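Local coordinates for magnesium and cobalt efflux protein (Bordetella parapertussis, PDB 3JTF) that probably takes part in magnesium and cobalt transport, this piece being its pair of CBS domains, which binds AMP, at residues R5-I10 / K85-L90; L19-Q24 / P42-D47. One frame throughout, in Å; residues are numbered along the deposited sequence.

Interaction 1 (R5-I10 / K85-L90)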
loop_
_atom_site.group_PDB
_atom_site.type_symbol
_atom_site.label_atom_id
_atom_site.label_comp_id
_atom_site.label_asym_id
_atom_site.label_seq_id
_atom_site.Cartn_x
_atom_site.Cartn_y
_atom_site.Cartn_z
ATOM N N ARG B 5 2.751 5.792 24.172
ATOM C CA ARG B 5 1.977 6.666 23.275
ATOM C C ARG B 5 0.631 6.061 22.888
ATOM O O ARG B 5 0.461 4.824 22.936
ATOM C CB ARG B 5 2.728 6.919 21.969
ATOM C CG ARG B 5 4.100 7.452 22.166
ATOM C CD ARG B 5 4.536 8.260 21.000
ATOM N NE ARG B 5 5.640 9.120 21.414
ATOM C CZ ARG B 5 5.556 10.430 21.621
ATOM N NH1 ARG B 5 4.401 11.087 21.460
ATOM N NH2 ARG B 5 6.642 11.087 21.995
ATOM N N THR B 6 -0.279 6.910 22.402
ATOM C CA THR B 6 -1.541 6.417 21.882
ATOM C C THR B 6 -1.812 6.810 20.416
ATOM O O THR B 6 -1.137 7.656 19.807
ATOM C CB THR B 6 -2.721 6.852 22.756
ATOM O OG1 THR B 6 -2.976 8.228 22.534
ATOM C CG2 THR B 6 -2.454 6.600 24.268
ATOM N N VAL B 7 -2.817 6.162 19.862
ATOM C CA VAL B 7 -3.261 6.432 18.500
ATOM C C VAL B 7 -3.488 7.933 18.230
ATOM O O VAL B 7 -3.111 8.437 17.176
ATOM C CB VAL B 7 -4.531 5.611 18.185
ATOM C CG1 VAL B 7 -5.315 6.208 17.007
ATOM C CG2 VAL B 7 -4.118 4.192 17.917
ATOM N N ALA B 8 -4.072 8.639 19.188
ATOM C CA ALA B 8 -4.335 10.078 19.024
ATOM C C ALA B 8 -3.085 10.882 18.646
ATOM O O ALA B 8 -3.197 11.844 17.913
ATOM C CB ALA B 8 -4.979 10.680 20.301
ATOM N N ASP B 9 -1.916 10.498 19.152
ATOM C CA ASP B 9 -0.649 11.187 18.839
ATOM C C ASP B 9 -0.217 11.026 17.371
ATOM O O ASP B 9 0.561 11.823 16.872
ATOM C CB ASP B 9 0.509 10.612 19.686
ATOM C CG ASP B 9 0.304 10.801 21.190
ATOM O OD1 ASP B 9 -0.376 11.774 21.563
ATOM O OD2 ASP B 9 0.809 9.967 21.989
ATOM N N ILE B 10 -0.649 9.969 16.691
ATOM C CA ILE B 10 -0.109 9.715 15.346
ATOM C C ILE B 10 -1.156 9.677 14.217
ATOM O O ILE B 10 -0.811 9.571 13.049
ATOM C CB ILE B 10 0.696 8.391 15.321
ATOM C CG1 ILE B 10 -0.223 7.195 15.567
ATOM C CG2 ILE B 10 1.841 8.431 16.382
ATOM C CD1 ILE B 10 0.415 5.846 15.219
ATOM N N LYS B 85 -6.001 3.810 22.170
ATOM C CA LYS B 85 -5.323 2.528 21.980
ATOM C C LYS B 85 -3.816 2.780 21.931
ATOM O O LYS B 85 -3.349 3.740 21.314
ATOM C CB LYS B 85 -5.842 1.834 20.718
ATOM C CG LYS B 85 -5.319 0.405 20.550
ATOM C CD LYS B 85 -6.319 -0.511 19.933
ATOM C CE LYS B 85 -5.950 -1.978 20.155
ATOM N NZ LYS B 85 -7.063 -2.898 19.807
ATOM N N ARG B 86 -3.063 1.962 22.653
ATOM C CA ARG B 86 -1.620 2.102 22.689
ATOM C C ARG B 86 -0.984 1.511 21.430
ATOM O O ARG B 86 -1.504 0.561 20.842
ATOM C CB ARG B 86 -1.052 1.479 23.966
ATOM C CG ARG B 86 -1.583 2.212 25.256
ATOM C CD ARG B 86 -0.750 1.926 26.518
ATOM N NE ARG B 86 -0.087 0.619 26.494
ATOM C CZ ARG B 86 -0.706 -0.573 26.523
ATOM N NH1 ARG B 86 -2.039 -0.661 26.580
ATOM N NH2 ARG B 86 0.017 -1.692 26.479
ATOM N N LEU B 87 0.134 2.098 21.039
ATOM C CA LEU B 87 0.810 1.748 19.786
ATOM C C LEU B 87 1.369 0.333 19.774
ATOM O O LEU B 87 1.275 -0.332 18.759
ATOM C CB LEU B 87 1.939 2.725 19.465
ATOM C CG LEU B 87 1.473 4.176 19.323
ATOM C CD1 LEU B 87 2.577 5.008 18.675
ATOM C CD2 LEU B 87 0.162 4.311 18.558
ATOM N N ASN B 88 1.938 -0.125 20.882
ATOM C CA ASN B 88 2.577 -1.444 20.876
ATOM C C ASN B 88 1.499 -2.533 20.641
ATOM O O ASN B 88 1.740 -3.496 19.902
ATOM C CB ASN B 88 3.407 -1.727 22.146
ATOM C CG ASN B 88 4.606 -0.747 22.336
ATOM O OD1 ASN B 88 5.141 -0.162 21.370
ATOM N ND2 ASN B 88 5.026 -0.579 23.597
ATOM N N VAL B 89 0.323 -2.355 21.228
ATOM C CA VAL B 89 -0.773 -3.331 21.080
ATOM C C VAL B 89 -1.334 -3.259 19.664
ATOM O O VAL B 89 -1.516 -4.282 19.030
ATOM C CB VAL B 89 -1.882 -3.097 22.086
ATOM C CG1 VAL B 89 -3.053 -4.067 21.848
ATOM C CG2 VAL B 89 -1.321 -3.265 23.543
ATOM N N LEU B 90 -1.507 -2.052 19.155
ATOM C CA LEU B 90 -2.059 -1.844 17.809
ATOM C C LEU B 90 -1.144 -2.427 16.727
ATOM O O LEU B 90 -1.610 -2.953 15.695
ATOM C CB LEU B 90 -2.300 -0.348 17.552
ATOM C CG LEU B 90 -2.873 0.031 16.190
ATOM C CD1 LEU B 90 -4.221 -0.789 15.896
ATOM C CD2 LEU B 90 -3.100 1.551 16.079
#

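Interaction 2 (L19-Q24 / P42-D47)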
loop_
_atom_site.group_PDB
_atom_site.type_symbol
_atom_site.label_atom_id
_atom_site.label_comp_id
_atom_site.label_asym_id
_atom_site.label_seq_id
_atom_site.Cartn_x
_atom_site.Cartn_y
_atom_site.Cartn_z
ATOM N N LEU B 19 -11.470 10.622 1.438
ATOM C CA LEU B 19 -12.655 9.767 1.536
ATOM C C LEU B 19 -13.292 9.635 0.210
ATOM O O LEU B 19 -13.106 10.500 -0.628
ATOM C CB LEU B 19 -13.711 10.441 2.397
ATOM C CG LEU B 19 -13.326 10.836 3.812
ATOM C CD1 LEU B 19 -14.490 11.477 4.557
ATOM C CD2 LEU B 19 -12.892 9.619 4.512
ATOM N N LEU B 20 -14.108 8.603 0.032
ATOM C CA LEU B 20 -14.893 8.448 -1.188
ATOM C C LEU B 20 -16.390 8.419 -0.852
ATOM O O LEU B 20 -16.806 7.745 0.078
ATOM C CB LEU B 20 -14.505 7.137 -1.886
ATOM C CG LEU B 20 -13.069 7.045 -2.454
ATOM C CD1 LEU B 20 -12.795 5.685 -3.111
ATOM C CD2 LEU B 20 -12.810 8.180 -3.453
ATOM N N ASP B 21 -17.188 9.122 -1.649
ATOM C CA ASP B 21 -18.633 9.141 -1.511
ATOM C C ASP B 21 -19.183 8.055 -2.440
ATOM O O ASP B 21 -19.061 8.172 -3.672
ATOM C CB ASP B 21 -19.138 10.498 -1.937
ATOM C CG ASP B 21 -20.649 10.604 -1.992
ATOM O OD1 ASP B 21 -21.399 9.634 -1.820
ATOM O OD2 ASP B 21 -21.067 11.734 -2.250
ATOM N N ILE B 22 -19.844 7.072 -1.853
ATOM C CA ILE B 22 -20.321 5.909 -2.580
ATOM C C ILE B 22 -21.345 6.316 -3.681
ATOM O O ILE B 22 -21.533 5.570 -4.617
ATOM C CB ILE B 22 -20.934 4.844 -1.639
ATOM C CG1 ILE B 22 -21.169 3.481 -2.338
ATOM C CG2 ILE B 22 -22.298 5.316 -1.082
ATOM C CD1 ILE B 22 -19.962 2.833 -2.848
ATOM N N SER B 23 -21.974 7.490 -3.579
ATOM C CA SER B 23 -22.989 7.909 -4.550
ATOM C C SER B 23 -22.407 8.500 -5.832
ATOM O O SER B 23 -23.147 8.740 -6.775
ATOM C CB SER B 23 -23.924 8.952 -3.937
ATOM O OG SER B 23 -24.539 8.435 -2.744
ATOM N N GLN B 24 -21.103 8.772 -5.847
ATOM C CA GLN B 24 -20.458 9.333 -7.024
ATOM C C GLN B 24 -20.409 8.315 -8.171
ATOM O O GLN B 24 -20.216 7.131 -7.927
ATOM C CB GLN B 24 -19.074 9.875 -6.673
ATOM C CG GLN B 24 -19.173 11.155 -5.821
ATOM C CD GLN B 24 -19.840 12.315 -6.595
ATOM O OE1 GLN B 24 -19.309 12.764 -7.604
ATOM N NE2 GLN B 24 -21.032 12.750 -6.149
ATOM N N PRO B 42 -11.468 5.254 3.216
ATOM C CA PRO B 42 -12.783 5.170 3.839
ATOM C C PRO B 42 -13.876 5.677 2.908
ATOM O O PRO B 42 -13.668 6.637 2.192
ATOM C CB PRO B 42 -12.669 6.065 5.080
ATOM C CG PRO B 42 -11.190 6.307 5.264
ATOM C CD PRO B 42 -10.632 6.273 3.862
ATOM N N VAL B 43 -15.010 4.991 2.937
ATOM C CA VAL B 43 -16.150 5.274 2.092
ATOM C C VAL B 43 -17.319 5.724 2.921
ATOM O O VAL B 43 -17.592 5.150 3.991
ATOM C CB VAL B 43 -16.526 4.016 1.266
ATOM C CG1 VAL B 43 -17.777 4.290 0.405
ATOM C CG2 VAL B 43 -15.317 3.603 0.374
ATOM N N TYR B 44 -17.972 6.806 2.489
ATOM C CA TYR B 44 -19.163 7.264 3.177
ATOM C C TYR B 44 -20.384 7.327 2.277
ATOM O O TYR B 44 -20.298 7.220 1.079
ATOM C CB TYR B 44 -18.931 8.618 3.858
ATOM C CG TYR B 44 -18.847 9.789 2.912
ATOM C CD1 TYR B 44 -19.985 10.496 2.546
ATOM C CD2 TYR B 44 -17.615 10.191 2.385
ATOM C CE1 TYR B 44 -19.907 11.604 1.671
ATOM C CE2 TYR B 44 -17.512 11.294 1.544
ATOM C CZ TYR B 44 -18.647 11.995 1.187
ATOM O OH TYR B 44 -18.540 13.080 0.330
ATOM N N GLU B 45 -21.529 7.526 2.910
ATOM C CA GLU B 45 -22.781 7.745 2.199
ATOM C C GLU B 45 -23.583 8.777 2.933
ATOM O O GLU B 45 -23.746 8.704 4.169
ATOM C CB GLU B 45 -23.557 6.433 2.015
ATOM C CG GLU B 45 -24.761 6.538 1.032
ATOM C CD GLU B 45 -25.293 5.161 0.643
ATOM O OE1 GLU B 45 -24.846 4.165 1.260
ATOM O OE2 GLU B 45 -26.138 5.068 -0.272
ATOM N N ASP B 46 -24.050 9.770 2.168
ATOM C CA ASP B 46 -24.906 10.850 2.644
ATOM C C ASP B 46 -24.270 11.883 3.588
ATOM O O ASP B 46 -24.648 13.065 3.526
ATOM C CB ASP B 46 -26.212 10.311 3.253
ATOM C CG ASP B 46 -27.093 9.602 2.220
ATOM O OD1 ASP B 46 -27.493 10.231 1.212
ATOM O OD2 ASP B 46 -27.414 8.408 2.418
ATOM N N ASP B 47 -23.385 11.481 4.483
ATOM C CA ASP B 47 -22.675 12.414 5.388
ATOM C C ASP B 47 -21.267 11.826 5.534
ATOM O O ASP B 47 -21.122 10.601 5.599
ATOM C CB ASP B 47 -23.323 12.462 6.773
ATOM C CG ASP B 47 -22.578 13.387 7.769
ATOM O OD1 ASP B 47 -22.865 14.621 7.850
ATOM O OD2 ASP B 47 -21.754 12.897 8.546
HETATM O O HOH W 1 -23.677 10.110 -0.555
HETATM O O HOH W 2 -19.472 13.854 -2.855
HETATM O O HOH W 3 -26.013 6.392 -2.461
#

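Interaction 1 (R5-I10 / K85-L90)
Lys-85 O takes the shorter of the two backbone bonds here, from Val-7 N at 2.9 Å, and the same oxygen also lies 3.3 Å from Thr-6 CA in a CA-H...O contact. The second bond is weak: Leu-87 N reaches Arg-5 O over 3.3 Å and has a further acceptor in Glu-4. Together they make a single beta bridge between Thr-6 and Arg-86, the latter at the N-cap of helix 87-96.

Alongside the bridge, apolar side chains meet. Leu-87 sends CD1 against Arg-5 CB, while its CD2 meets Ile-10 CD1 at 3.7 Å, the two side chains tip to tip. Val-7 carries CG2 anti to its carbonyl carbon, which directs that methyl across Leu-90, roughly at right angles; CG2 to Leu-90 CD2 is tight at 3.4 Å, and Ile-81 of strand 80-82 touches both residues. Within 5-10, Thr-6 N donates to Asp-9 OD2 at 3.3 Å from above the carboxylate plane, tying down the turn. The guanidinium of Arg-5 leads away to a salt bridge with Asp-127.

Segment 5-10, at the start of the first CBS repeat, thus packs on the start of a helix in the second, an arrangement consistent with a CBS domain pair.

Interaction 2 (L19-Q24 / P42-D47)
Strands 20-21 and 40-44 run parallel, with Leu-20 beside Val-43 and Asp-21 beside Tyr-44, as the two strands of a beta-alpha-beta unit of the first CBS domain whose helix is 26-35. Three bonds join them: Leu-20 N to Pro-42 O, Tyr-44 N to Leu-20 O at 2.8 Å, and Ile-22 N to Tyr-44 O, almost straight at 178°.

Tyr-44 carries much of the side-chain contact. Its CG sits between the backbone N and the carbonyl carbon (chi1 73°), and this lays the ring over the neighbouring strand. Asp-21 CA stands over one face, 4.0 Å from the ring centroid in a CH-pi contact, while Leu-19 CB comes in at the edge, 3.9 Å from Tyr-44 CD2. Leu-19 CD2 packs on CB of Pro-42, a residue that also touches the bound AMP. On the sheet face that holds Leu-20 and Val-43, Leu-20 is covered by helix 26-35. Farther along, Ile-22 CB meets Val-43 CG1, and Ile-22 CG2 presses against the extended Glu-45 chain at an oblique crossing, 3.5 Å from its CD; the carboxylate is salt-bridged to Arg-72.

At the end of strand 20-21, Asp-21 OD1 accepts from Ser-23 N in an Asx turn. One water joins the two segments, donating to Asp-21 OD1 at 2.6 Å, accepting from Asp-46 N at 2.8 Å and also bonded to Ser-23 OG.

How the interactions relate
From the N terminus, the chain enters through 5-10, one side of interaction 1, and soon reaches 19-24. Helix 26-35 then carries it back to 42-47, where interaction 2 closes a short loop within the first CBS domain. Only after strand 51-56 and the passage into the second domain does 85-90 arrive to close the much longer loop of interaction 1. The short loop therefore lies wholly within the long one, and the two do not cross. Their centres are 27 Å apart, on opposite sides of the chain's centre: interaction 2 joins two neighbouring strands of a sheet within one repeat, whereas interaction 1 fastens the N-terminal segment to the other.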